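Local coordinates for protein oxidoreductase (Listeria innocua, PDB 3E18) that binds NAD in a Rossmann-fold domain and is probably a dehydrogenase of the GFO/IDH/MocA family, although its substrate is not known, at residues 126-131 with 251-256; 133-138 with 299-304; 198-203 with 337-342; 211-216 with 223-228. All blocks are in the same frame, centred on the assembly; numbering follows the deposited sequence.

Contact 1 of 4, residues 126-131 with 251-256; sequences RWDEDF and HDWDLS
Leu-255 reaches from its loop to the first turn of helix 129-140, where its two methyls divide the work. CD1 lies 3.8 Å from CB of Asp-130, while CD2 lies against the end of the Glu-129 side chain, 3.5 Å from CD of Glu-129. Glu-129 holds CG anti to its amide nitrogen (chi1 -155°) and is extended from there, crossing the leucine at about a right angle. This is the close-packed part of the contact, and it rests on van der Waals touch alone, since no hydrogen bond joins the two segments. Leu-255 closes a type I beta turn that starts at Asp-252, its N bonded to Asp-252 O at 3.1 Å, and the turn belongs to the connection between strands 246-250 and 257-262. Overlapping it, Asp-254 OD1 accepts the backbone N-H of Ser-256 from above the carboxylate plane, an Asx turn. On the looser side, the indole of Trp-253, itself exposed, brings CZ3 to 3.8 Å from Asp-130 OD1, which lies at the ring edge; carboxylate and ring planes are 85° apart. Asp-128 OD2 makes a more distant approach to the same CZ3. Both carboxylates have stronger partners elsewhere: Asp-128 pairs with Arg-125, and Asp-130 OD2 takes a salt bridge from Arg-238 and a hydrogen bond from Trp-239.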
loop_
_atom_site.group_PDB
_atom_site.type_symbol
_atom_site.label_atom_id
_atom_site.label_comp_id
_atom_site.label_asym_id
_atom_site.label_seq_id
_atom_site.Cartn_x
_atom_site.Cartn_y
_atom_site.Cartn_z
ATOM N N ARG A 126 9.769 -17.889 10.925
ATOM C CA ARG A 126 10.312 -18.418 9.676
ATOM C C ARG A 126 9.708 -19.785 9.353
ATOM O O ARG A 126 9.703 -20.200 8.205
ATOM C CB ARG A 126 11.820 -18.556 9.755
ATOM C CG ARG A 126 12.556 -17.263 9.790
ATOM C CD ARG A 126 14.031 -17.529 9.661
ATOM N NE ARG A 126 14.803 -16.329 9.926
ATOM C CZ ARG A 126 16.089 -16.202 9.612
ATOM N NH1 ARG A 126 16.725 -17.219 9.071
ATOM N NH2 ARG A 126 16.750 -15.085 9.889
ATOM N N TRP A 127 9.168 -20.454 10.370
ATOM C CA TRP A 127 8.511 -21.750 10.211
ATOM C C TRP A 127 6.987 -21.631 10.000
ATOM O O TRP A 127 6.301 -22.642 9.860
ATOM C CB TRP A 127 8.825 -22.650 11.421
ATOM C CG TRP A 127 10.219 -23.274 11.409
ATOM C CD1 TRP A 127 10.542 -24.544 11.014
ATOM C CD2 TRP A 127 11.455 -22.655 11.808
ATOM N NE1 TRP A 127 11.895 -24.760 11.147
ATOM C CE2 TRP A 127 12.482 -23.622 11.637
ATOM C CE3 TRP A 127 11.796 -21.383 12.305
ATOM C CZ2 TRP A 127 13.831 -23.354 11.929
ATOM C CZ3 TRP A 127 13.153 -21.115 12.603
ATOM C CH2 TRP A 127 14.148 -22.103 12.414
ATOM N N ASP A 128 6.466 -20.406 9.979
ATOM C CA ASP A 128 5.029 -20.169 9.775
ATOM C C ASP A 128 4.571 -20.735 8.428
ATOM O O ASP A 128 5.221 -20.522 7.405
ATOM C CB ASP A 128 4.700 -18.676 9.863
ATOM C CG ASP A 128 4.387 -18.209 11.281
ATOM O OD1 ASP A 128 4.529 -18.999 12.244
ATOM O OD2 ASP A 128 3.987 -17.029 11.434
ATOM N N GLU A 129 3.477 -21.488 8.446
ATOM C CA GLU A 129 2.973 -22.190 7.257
ATOM C C GLU A 129 2.600 -21.249 6.095
ATOM O O GLU A 129 2.973 -21.485 4.939
ATOM C CB GLU A 129 1.763 -23.054 7.649
ATOM C CG GLU A 129 1.540 -24.231 6.720
ATOM C CD GLU A 129 0.476 -25.215 7.212
ATOM O OE1 GLU A 129 0.131 -25.215 8.421
ATOM O OE2 GLU A 129 -0.021 -25.991 6.363
ATOM N N ASP A 130 1.904 -20.159 6.418
ATOM C CA ASP A 130 1.589 -19.122 5.426
ATOM C C ASP A 130 2.846 -18.570 4.744
ATOM O O ASP A 130 2.866 -18.392 3.528
ATOM C CB ASP A 130 0.810 -17.983 6.066
ATOM C CG ASP A 130 1.562 -17.322 7.200
ATOM O OD1 ASP A 130 1.890 -18.006 8.196
ATOM O OD2 ASP A 130 1.801 -16.112 7.105
ATOM N N PHE A 131 3.889 -18.317 5.530
ATOM C CA PHE A 131 5.145 -17.808 4.981
ATOM C C PHE A 131 5.832 -18.854 4.102
ATOM O O PHE A 131 6.415 -18.523 3.069
ATOM C CB PHE A 131 6.084 -17.329 6.115
ATOM C CG PHE A 131 7.499 -17.110 5.656
ATOM C CD1 PHE A 131 7.790 -16.091 4.749
ATOM C CD2 PHE A 131 8.524 -17.932 6.100
ATOM C CE1 PHE A 131 9.102 -15.892 4.269
ATOM C CE2 PHE A 131 9.858 -17.737 5.627
ATOM C CZ PHE A 131 10.130 -16.713 4.718
ATOM N N HIS A 251 -5.419 -14.968 2.568
ATOM C CA HIS A 251 -6.295 -14.073 3.321
ATOM C C HIS A 251 -5.932 -13.948 4.787
ATOM O O HIS A 251 -5.847 -12.839 5.327
ATOM C CB HIS A 251 -7.744 -14.530 3.193
ATOM C CG HIS A 251 -8.278 -14.428 1.806
ATOM N ND1 HIS A 251 -8.631 -13.227 1.231
ATOM C CD2 HIS A 251 -8.522 -15.379 0.874
ATOM C CE1 HIS A 251 -9.068 -13.442 0.002
ATOM N NE2 HIS A 251 -9.008 -14.740 -0.240
ATOM N N ASP A 252 -5.697 -15.089 5.421
ATOM C CA ASP A 252 -5.727 -15.186 6.867
ATOM C C ASP A 252 -4.844 -16.358 7.331
ATOM O O ASP A 252 -4.276 -17.087 6.504
ATOM C CB ASP A 252 -7.195 -15.387 7.291
ATOM C CG ASP A 252 -7.409 -15.268 8.782
ATOM O OD1 ASP A 252 -7.936 -16.242 9.381
ATOM O OD2 ASP A 252 -7.046 -14.216 9.355
ATOM N N TRP A 253 -4.730 -16.524 8.649
ATOM C CA TRP A 253 -4.004 -17.630 9.282
ATOM C C TRP A 253 -4.569 -19.018 8.947
ATOM O O TRP A 253 -3.861 -20.017 9.068
ATOM C CB TRP A 253 -3.965 -17.459 10.809
ATOM C CG TRP A 253 -3.383 -16.155 11.280
ATOM C CD1 TRP A 253 -4.042 -15.152 11.944
ATOM C CD2 TRP A 253 -2.029 -15.709 11.123
ATOM N NE1 TRP A 253 -3.179 -14.111 12.204
ATOM C CE2 TRP A 253 -1.937 -14.430 11.718
ATOM C CE3 TRP A 253 -0.884 -16.268 10.537
ATOM C CZ2 TRP A 253 -0.751 -13.700 11.739
ATOM C CZ3 TRP A 253 0.299 -15.545 10.569
ATOM C CH2 TRP A 253 0.356 -14.274 11.162
ATOM N N ASP A 254 -5.834 -19.079 8.531
ATOM C CA ASP A 254 -6.438 -20.339 8.092
ATOM C C ASP A 254 -5.929 -20.825 6.719
ATOM O O ASP A 254 -6.295 -21.908 6.270
ATOM C CB ASP A 254 -7.975 -20.252 8.149
ATOM C CG ASP A 254 -8.566 -19.252 7.147
ATOM O OD1 ASP A 254 -7.813 -18.533 6.444
ATOM O OD2 ASP A 254 -9.816 -19.192 7.062
ATOM N N LEU A 255 -5.110 -20.001 6.057
ATOM C CA LEU A 255 -4.435 -20.355 4.784
ATOM C C LEU A 255 -5.364 -20.380 3.557
ATOM O O LEU A 255 -5.012 -20.954 2.523
ATOM C CB LEU A 255 -3.662 -21.678 4.900
ATOM C CG LEU A 255 -2.264 -21.784 5.524
ATOM C CD1 LEU A 255 -1.878 -20.651 6.483
ATOM C CD2 LEU A 255 -2.107 -23.128 6.179
ATOM N N SER A 256 -6.542 -19.767 3.674
ATOM C CA SER A 256 -7.419 -19.592 2.520
ATOM C C SER A 256 -6.819 -18.581 1.548
ATOM O O SER A 256 -6.126 -17.652 1.955
ATOM C CB SER A 256 -8.813 -19.127 2.941
ATOM O OG SER A 256 -8.762 -17.838 3.521
#

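Contact 2 of 4, residues 133-138 with 299-304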
loop_
_atom_site.group_PDB
_atom_site.type_symbol
_atom_site.label_atom_id
_atom_site.label_comp_id
_atom_site.label_asym_id
_atom_site.label_seq_id
_atom_site.Cartn_x
_atom_site.Cartn_y
_atom_site.Cartn_z
ATOM N N ILE A 133 4.381 -21.221 2.370
ATOM C CA ILE A 133 3.636 -21.173 1.084
ATOM C C ILE A 133 4.217 -20.106 0.144
ATOM O O ILE A 133 4.484 -20.395 -1.020
ATOM C CB ILE A 133 2.123 -20.972 1.300
ATOM C CG1 ILE A 133 1.520 -22.207 1.972
ATOM C CG2 ILE A 133 1.389 -20.707 -0.022
ATOM C CD1 ILE A 133 0.119 -22.000 2.496
ATOM N N ILE A 134 4.450 -18.894 0.658
ATOM C CA ILE A 134 5.069 -17.823 -0.143
ATOM C C ILE A 134 6.491 -18.195 -0.592
ATOM O O ILE A 134 6.906 -17.911 -1.734
ATOM C CB ILE A 134 5.079 -16.457 0.639
ATOM C CG1 ILE A 134 3.655 -16.084 1.104
ATOM C CG2 ILE A 134 5.643 -15.335 -0.204
ATOM C CD1 ILE A 134 2.657 -15.845 -0.039
ATOM N N LYS A 135 7.235 -18.827 0.313
ATOM C CA LYS A 135 8.583 -19.305 0.019
ATOM C C LYS A 135 8.540 -20.360 -1.078
ATOM O O LYS A 135 9.355 -20.344 -1.988
ATOM C CB LYS A 135 9.234 -19.868 1.287
ATOM C CG LYS A 135 10.694 -20.245 1.128
ATOM C CD LYS A 135 11.316 -20.458 2.500
ATOM C CE LYS A 135 12.833 -20.379 2.438
ATOM N NZ LYS A 135 13.398 -21.648 1.912
ATOM N N GLU A 136 7.575 -21.270 -0.998
ATOM C CA GLU A 136 7.372 -22.242 -2.095
ATOM C C GLU A 136 7.095 -21.543 -3.437
ATOM O O GLU A 136 7.764 -21.832 -4.447
ATOM C CB GLU A 136 6.254 -23.237 -1.746
ATOM C CG GLU A 136 5.946 -24.290 -2.842
ATOM C CD GLU A 136 7.009 -25.387 -2.992
ATOM O OE1 GLU A 136 7.982 -25.417 -2.207
ATOM O OE2 GLU A 136 6.854 -26.239 -3.900
ATOM N N MET A 137 6.151 -20.595 -3.431
ATOM C CA MET A 137 5.816 -19.827 -4.640
ATOM C C MET A 137 7.029 -19.084 -5.186
ATOM O O MET A 137 7.266 -19.087 -6.389
ATOM C CB MET A 137 4.658 -18.851 -4.387
ATOM C CG MET A 137 3.356 -19.522 -4.004
ATOM S SD MET A 137 2.080 -18.376 -3.475
ATOM C CE MET A 137 1.850 -17.411 -4.961
ATOM N N PHE A 138 7.799 -18.472 -4.287
ATOM C CA PHE A 138 8.968 -17.666 -4.635
ATOM C C PHE A 138 10.034 -18.530 -5.311
ATOM O O PHE A 138 10.577 -18.159 -6.352
ATOM C CB PHE A 138 9.517 -16.994 -3.355
ATOM C CG PHE A 138 10.589 -15.959 -3.594
ATOM C CD1 PHE A 138 10.253 -14.631 -3.827
ATOM C CD2 PHE A 138 11.937 -16.302 -3.532
ATOM C CE1 PHE A 138 11.249 -13.668 -4.048
ATOM C CE2 PHE A 138 12.929 -15.355 -3.745
ATOM C CZ PHE A 138 12.586 -14.035 -3.999
ATOM N N ALA A 299 1.366 -26.455 -1.585
ATOM C CA ALA A 299 1.769 -26.949 -0.275
ATOM C C ALA A 299 2.974 -26.114 0.163
ATOM O O ALA A 299 3.776 -25.699 -0.687
ATOM C CB ALA A 299 2.136 -28.448 -0.354
ATOM N N PRO A 300 3.103 -25.852 1.477
ATOM C CA PRO A 300 4.228 -25.045 1.969
ATOM C C PRO A 300 5.575 -25.700 1.703
ATOM O O PRO A 300 5.668 -26.937 1.688
ATOM C CB PRO A 300 3.966 -24.973 3.472
ATOM C CG PRO A 300 3.123 -26.185 3.763
ATOM C CD PRO A 300 2.224 -26.277 2.586
ATOM N N ALA A 301 6.602 -24.883 1.458
ATOM C CA ALA A 301 7.981 -25.364 1.397
ATOM C C ALA A 301 8.372 -26.022 2.729
ATOM O O ALA A 301 7.720 -25.815 3.758
ATOM C CB ALA A 301 8.929 -24.215 1.084
ATOM N N LYS A 302 9.419 -26.836 2.709
ATOM C CA LYS A 302 9.881 -27.444 3.952
ATOM C C LYS A 302 10.930 -26.557 4.628
ATOM O O LYS A 302 11.848 -26.079 3.973
ATOM C CB LYS A 302 10.437 -28.856 3.692
ATOM C CG LYS A 302 9.406 -29.852 3.165
ATOM C CD LYS A 302 8.361 -30.172 4.227
ATOM C CE LYS A 302 7.188 -30.938 3.654
ATOM N NZ LYS A 302 6.077 -31.004 4.651
ATOM N N LEU A 303 10.759 -26.293 5.922
ATOM C CA LEU A 303 11.859 -25.742 6.725
ATOM C C LEU A 303 12.186 -26.729 7.838
ATOM O O LEU A 303 11.420 -26.880 8.807
ATOM C CB LEU A 303 11.549 -24.337 7.287
ATOM C CG LEU A 303 12.753 -23.574 7.871
ATOM C CD1 LEU A 303 13.949 -23.524 6.903
ATOM C CD2 LEU A 303 12.386 -22.178 8.284
ATOM N N ALA A 304 13.317 -27.408 7.677
ATOM C CA ALA A 304 13.663 -28.539 8.543
ATOM C C ALA A 304 15.113 -28.496 9.008
ATOM O O ALA A 304 16.008 -28.118 8.235
ATOM C CB ALA A 304 13.357 -29.872 7.836
HETATM O O HOH W 1 4.540 -27.442 -2.652
#
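The extended backbone of 299-304 runs across one side of helix 129-140, close enough that the CA atoms of Ile-133 and Pro-300 are 4.0 Å apart and those of Glu-136 and Ala-301 4.7 Å. Residues 133 and 136 lie about one helical turn apart and present neighbouring positions to the loop. At the first, CG1 of Ile-133 packs on the proline ring, 4.0 Å from Pro-300 CB, and the two side chains meet at a slant. Glu-136 makes the more intricate approach. Its CG stands anti to the backbone N (chi1 179°), which carries the methylene to 3.4 Å from Ala-299 O; the chain then bends at chi2 (73°), turning the carboxylate along the loop towards Ala-301. OE1 thereby comes to rest beside Ala-301, 3.6 Å from its CB, a contact without a hydrogen bond. The other oxygen is tied to the loop through a water, which donates to Ala-299 O at 2.7 Å and, more weakly, to Glu-136 OE2. The methyl of Ala-301 points at the helix between Glu-136 and Lys-135, whose CG is 4.3 Å away; the ammonium of Lys-135 goes instead to Glu-139 in a salt bridge. A backbone hydrogen bond between Ala-301 and Leu-132 fastens the loop directly to the helix. Elsewhere on helix 129-140, Ile-134 and Met-137 pack on Met-146 of strand 146-154, and Ile-134 and Phe-138 on Leu-188 of helix 173-188, placing the helix between the loop and the large sheet of the C-terminal domain.

Contact 3 of 4, residues 198-203 with 337-342; sequences ANLSFA and AIFEAA
Ala-198 and Leu-200, alternate residues of strand 193-201, face helix 325-344 in an alpha/beta packing on the large mixed sheet of the C-terminal domain. The short segments cross at -82°, and their axes approach to 6.7 Å, a close spacing consistent with the small side chains between them: Ala-198 on the strand, Ala-341 and Ala-342 on the helix. Leu-200 can be followed outward. Its CB leaves the strand toward the helix, and with CG anti to the carbonyl carbon (chi1 -54°) the branch point is set against the methyl of Ala-342, CG to CB 3.7 Å. From there CD1 continues to Phe-339, lying near the plane of the ring at its edge, 4.1 Å from CD1 of the phenylalanine and equally close to CE1. The two side chains cross at about a right angle, and the leucine methyl meets the rim of the ring. Phe-339 starts out pointing away from the strand, and only its ring returns to make this contact. At the other end, the single methyl of Ala-198 is shared among several helix residues: it touches CG2 of Ile-338 at 3.8 Å and lies near the methyls of Ala-341 and Ala-342. Val-174 of helix 173-188 packs against both Leu-200 and Phe-339, linking the two helices over this part of the sheet. The backbone also takes part: CA of Ala-342 lies 3.5 Å from Ala-198 O in a bent CA-H...O contact (131° at the hydrogen).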
loop_
_atom_site.group_PDB
_atom_site.type_symbol
_atom_site.label_atom_id
_atom_site.label_comp_id
_atom_site.label_asym_id
_atom_site.label_seq_id
_atom_site.Cartn_x
_atom_site.Cartn_y
_atom_site.Cartn_z
ATOM N N ALA A 198 8.877 4.923 5.677
ATOM C CA ALA A 198 7.984 4.359 6.707
ATOM C C ALA A 198 7.191 5.439 7.359
ATOM O O ALA A 198 7.584 6.607 7.359
ATOM C CB ALA A 198 8.794 3.591 7.782
ATOM N N ASN A 199 6.056 5.039 7.911
ATOM C CA ASN A 199 5.251 5.931 8.724
ATOM C C ASN A 199 4.711 5.090 9.854
ATOM O O ASN A 199 4.380 3.924 9.670
ATOM C CB ASN A 199 4.153 6.636 7.880
ATOM C CG ASN A 199 2.778 6.613 8.562
ATOM O OD1 ASN A 199 2.507 7.371 9.517
ATOM N ND2 ASN A 199 1.884 5.766 8.042
ATOM N N LEU A 200 4.704 5.670 11.048
ATOM C CA LEU A 200 4.256 4.956 12.238
ATOM C C LEU A 200 2.868 5.420 12.642
ATOM O O LEU A 200 2.487 6.566 12.404
ATOM C CB LEU A 200 5.221 5.192 13.408
ATOM C CG LEU A 200 6.716 4.910 13.251
ATOM C CD1 LEU A 200 7.499 5.335 14.501
ATOM C CD2 LEU A 200 6.968 3.456 12.934
ATOM N N SER A 201 2.119 4.540 13.283
ATOM C CA SER A 201 0.817 4.921 13.804
ATOM C C SER A 201 0.888 5.194 15.300
ATOM O O SER A 201 1.423 4.388 16.051
ATOM C CB SER A 201 -0.204 3.823 13.531
ATOM O OG SER A 201 -1.413 4.104 14.216
ATOM N N PHE A 202 0.343 6.335 15.720
ATOM C CA PHE A 202 0.198 6.655 17.133
ATOM C C PHE A 202 -1.248 7.004 17.416
ATOM O O PHE A 202 -1.539 7.915 18.198
ATOM C CB PHE A 202 1.099 7.822 17.514
ATOM C CG PHE A 202 2.555 7.502 17.455
ATOM C CD1 PHE A 202 3.185 6.870 18.520
ATOM C CD2 PHE A 202 3.312 7.860 16.341
ATOM C CE1 PHE A 202 4.537 6.581 18.472
ATOM C CE2 PHE A 202 4.664 7.571 16.287
ATOM C CZ PHE A 202 5.279 6.926 17.358
ATOM N N ALA A 203 -2.149 6.259 16.784
ATOM C CA ALA A 203 -3.580 6.509 16.854
ATOM C C ALA A 203 -4.157 6.151 18.222
ATOM O O ALA A 203 -5.221 6.648 18.606
ATOM C CB ALA A 203 -4.291 5.740 15.767
ATOM N N ALA A 337 16.670 1.864 10.186
ATOM C CA ALA A 337 16.273 2.631 8.988
ATOM C C ALA A 337 14.797 3.027 9.010
ATOM O O ALA A 337 14.447 4.140 8.630
ATOM C CB ALA A 337 16.589 1.870 7.721
ATOM N N ILE A 338 13.943 2.123 9.477
ATOM C CA ILE A 338 12.503 2.382 9.523
ATOM C C ILE A 338 12.220 3.516 10.496
ATOM O O ILE A 338 11.476 4.447 10.171
ATOM C CB ILE A 338 11.722 1.097 9.893
ATOM C CG1 ILE A 338 11.595 0.210 8.650
ATOM C CG2 ILE A 338 10.342 1.406 10.478
ATOM C CD1 ILE A 338 11.145 -1.213 8.943
ATOM N N PHE A 339 12.820 3.441 11.682
ATOM C CA PHE A 339 12.601 4.458 12.710
ATOM C C PHE A 339 13.101 5.828 12.278
ATOM O O PHE A 339 12.435 6.846 12.496
ATOM C CB PHE A 339 13.253 4.031 14.013
ATOM C CG PHE A 339 12.405 3.097 14.813
ATOM C CD1 PHE A 339 11.078 3.421 15.093
ATOM C CD2 PHE A 339 12.920 1.904 15.293
ATOM C CE1 PHE A 339 10.284 2.569 15.830
ATOM C CE2 PHE A 339 12.120 1.044 16.057
ATOM C CZ PHE A 339 10.811 1.381 16.319
ATOM N N GLU A 340 14.264 5.832 11.638
ATOM C CA GLU A 340 14.836 7.041 11.076
ATOM C C GLU A 340 13.952 7.621 9.960
ATOM O O GLU A 340 13.708 8.836 9.925
ATOM C CB GLU A 340 16.240 6.750 10.546
ATOM C CG GLU A 340 16.964 8.003 10.040
ATOM C CD GLU A 340 18.211 7.696 9.236
ATOM O OE1 GLU A 340 18.792 6.594 9.386
ATOM O OE2 GLU A 340 18.620 8.573 8.447
ATOM N N ALA A 341 13.469 6.756 9.065
ATOM C CA ALA A 341 12.613 7.175 7.948
ATOM C C ALA A 341 11.341 7.831 8.446
ATOM O O ALA A 341 10.942 8.886 7.953
ATOM C CB ALA A 341 12.287 5.975 7.026
ATOM N N ALA A 342 10.715 7.227 9.446
ATOM C CA ALA A 342 9.497 7.793 10.008
ATOM C C ALA A 342 9.706 9.081 10.825
ATOM O O ALA A 342 8.896 10.007 10.752
ATOM C CB ALA A 342 8.796 6.756 10.829
#

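Contact 4 of 4, residues 211-216 with 223-228; sequences GFVTFI and TAQIEV
Phe-212, Ile-226 and Val-228 form the apolar centre of this antiparallel beta hairpin. With CG placed between the backbone N and carbonyl carbon (chi1 69°), the Phe-212 ring leans over the partner strand, its CE2 3.4 Å from CG2 of Val-228 and its CE1 4.1 Å from CG2 of Ile-226. CB of Ile-226 lies 3.7 Å from CG2 of Thr-214, the two side chains side by side, and Ile-226 also meets the tip of Ile-216. Between the strands, the pairs 212-228, 214-226 and 216-224 are each doubly hydrogen-bonded; Ile-216 N to Ala-224 O is the shortest bond, 2.8 Å, and nearly straight at 173°. The reverse face is more mixed, with Gln-225 and Glu-227 beside Val-213 and Phe-215. There Gln-225 NE2 donates to Glu-227 OE1 at 2.9 Å, and CG2 of Val-213 lies against both, 3.6 Å from NE2. CZ of Phe-215 touches CB of Thr-223 at 3.8 Å, and Ala-224 O lies over a face of the ring. Glu-227 OE2 is bonded to His-154. This face turns to the second subunit of the dimer, where Gln-225 OE1 accepts a hydrogen bond from Gln-225 of that subunit. Within the mixed sheet the hairpin lies between strands 193-201 and 146-154, while helix 173-188 covers its apolar face, with Leu-181 on Ile-226 and Trp-177 on Val-228, and helix 325-344 adds Leu-334 on Ile-216.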
loop_
_atom_site.group_PDB
_atom_site.type_symbol
_atom_site.label_atom_id
_atom_site.label_comp_id
_atom_site.label_asym_id
_atom_site.label_seq_id
_atom_site.Cartn_x
_atom_site.Cartn_y
_atom_site.Cartn_z
ATOM N N GLY A 211 1.357 0.675 15.316
ATOM C CA GLY A 211 1.336 0.091 14.010
ATOM C C GLY A 211 2.299 0.852 13.127
ATOM O O GLY A 211 2.787 1.905 13.500
ATOM N N PHE A 212 2.522 0.331 11.936
ATOM C CA PHE A 212 3.393 0.994 10.965
ATOM C C PHE A 212 3.119 0.498 9.566
ATOM O O PHE A 212 2.416 -0.500 9.375
ATOM C CB PHE A 212 4.864 0.771 11.319
ATOM C CG PHE A 212 5.336 -0.642 11.131
ATOM C CD1 PHE A 212 6.039 -0.999 9.989
ATOM C CD2 PHE A 212 5.085 -1.617 12.097
ATOM C CE1 PHE A 212 6.471 -2.303 9.793
ATOM C CE2 PHE A 212 5.528 -2.923 11.906
ATOM C CZ PHE A 212 6.221 -3.257 10.749
ATOM N N VAL A 213 3.719 1.180 8.592
ATOM C CA VAL A 213 3.786 0.658 7.255
ATOM C C VAL A 213 5.160 1.072 6.753
ATOM O O VAL A 213 5.658 2.125 7.130
ATOM C CB VAL A 213 2.626 1.190 6.351
ATOM C CG1 VAL A 213 2.444 2.698 6.503
ATOM C CG2 VAL A 213 2.836 0.803 4.888
ATOM N N THR A 214 5.781 0.223 5.958
ATOM C CA THR A 214 7.048 0.552 5.342
ATOM C C THR A 214 7.081 0.080 3.891
ATOM O O THR A 214 6.495 -0.938 3.563
ATOM C CB THR A 214 8.236 -0.002 6.184
ATOM O OG1 THR A 214 9.471 0.241 5.502
ATOM C CG2 THR A 214 8.090 -1.491 6.454
ATOM N N PHE A 215 7.764 0.819 3.013
ATOM C CA PHE A 215 7.890 0.389 1.640
ATOM C C PHE A 215 9.376 0.235 1.413
ATOM O O PHE A 215 10.144 1.192 1.578
ATOM C CB PHE A 215 7.287 1.418 0.662
ATOM C CG PHE A 215 7.064 0.880 -0.751
ATOM C CD1 PHE A 215 5.846 0.320 -1.107
ATOM C CD2 PHE A 215 8.074 0.949 -1.720
ATOM C CE1 PHE A 215 5.622 -0.177 -2.403
ATOM C CE2 PHE A 215 7.863 0.460 -3.004
ATOM C CZ PHE A 215 6.625 -0.103 -3.351
ATOM N N ILE A 216 9.770 -0.986 1.074
ATOM C CA ILE A 216 11.165 -1.361 0.965
ATOM C C ILE A 216 11.496 -1.664 -0.485
ATOM O O ILE A 216 10.728 -2.330 -1.170
ATOM C CB ILE A 216 11.458 -2.596 1.863
ATOM C CG1 ILE A 216 11.231 -2.234 3.337
ATOM C CG2 ILE A 216 12.877 -3.116 1.684
ATOM C CD1 ILE A 216 10.939 -3.433 4.200
ATOM N N THR A 223 10.235 -5.083 -4.602
ATOM C CA THR A 223 9.670 -4.114 -3.698
ATOM C C THR A 223 8.776 -4.850 -2.692
ATOM O O THR A 223 8.323 -5.970 -2.936
ATOM C CB THR A 223 8.906 -2.950 -4.425
ATOM O OG1 THR A 223 7.816 -3.481 -5.185
ATOM C CG2 THR A 223 9.839 -2.145 -5.358
ATOM N N ALA A 224 8.586 -4.252 -1.538
ATOM C CA ALA A 224 7.745 -4.881 -0.517
ATOM C C ALA A 224 7.097 -3.829 0.296
ATOM O O ALA A 224 7.663 -2.773 0.505
ATOM C CB ALA A 224 8.570 -5.808 0.385
ATOM N N GLN A 225 5.895 -4.132 0.774
ATOM C CA GLN A 225 5.238 -3.268 1.710
ATOM C C GLN A 225 4.928 -4.151 2.895
ATOM O O GLN A 225 4.333 -5.206 2.707
ATOM C CB GLN A 225 3.952 -2.702 1.122
ATOM C CG GLN A 225 3.187 -1.795 2.107
ATOM C CD GLN A 225 2.015 -1.076 1.466
ATOM O OE1 GLN A 225 2.039 -0.786 0.278
ATOM N NE2 GLN A 225 0.971 -0.795 2.255
ATOM N N ILE A 226 5.366 -3.732 4.084
ATOM C CA ILE A 226 5.157 -4.487 5.332
ATOM C C ILE A 226 4.304 -3.640 6.237
ATOM O O ILE A 226 4.530 -2.440 6.402
ATOM C CB ILE A 226 6.505 -4.829 6.052
ATOM C CG1 ILE A 226 7.511 -5.490 5.091
ATOM C CG2 ILE A 226 6.266 -5.603 7.341
ATOM C CD1 ILE A 226 7.037 -6.754 4.385
ATOM N N GLU A 227 3.317 -4.242 6.874
ATOM C CA GLU A 227 2.420 -3.395 7.613
ATOM C C GLU A 227 1.984 -4.188 8.821
ATOM O O GLU A 227 1.842 -5.403 8.736
ATOM C CB GLU A 227 1.242 -3.132 6.686
ATOM C CG GLU A 227 0.282 -2.069 7.037
ATOM C CD GLU A 227 -0.667 -1.843 5.882
ATOM O OE1 GLU A 227 -0.263 -1.235 4.860
ATOM O OE2 GLU A 227 -1.813 -2.307 5.987
ATOM N N VAL A 228 1.850 -3.506 9.950
ATOM C CA VAL A 228 1.204 -4.064 11.134
ATOM C C VAL A 228 0.216 -3.021 11.555
ATOM O O VAL A 228 0.515 -1.829 11.518
ATOM C CB VAL A 228 2.203 -4.342 12.293
ATOM C CG1 VAL A 228 1.464 -4.781 13.587
ATOM C CG2 VAL A 228 3.191 -5.427 11.913
#

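Contacts 1 and 2 share helix 129-140 and touch, their centres 10 Å apart: Leu-255 CG meets Ile-133 CD1 at 3.9 Å, and Glu-129 packs on Pro-300. Contacts 3 and 4, also centred 10 Å apart, are joined by neighbouring strands 193-201 and 211-218, with a probable hydrogen bond of 2.7 Å from Ser-201 N to Gly-211 O. Contacts 2 and 3 lie on opposite sides of the chain's centre, about 30 Å between centres. Of contacts 1, 3 and 4, contact 1 is nearest the cofactor, the Asp-128 side chain being about 8 Å from NAD; the side chains of Phe-339 in contact 3 and Val-228 in contact 4 are each about 13 Å from NAD.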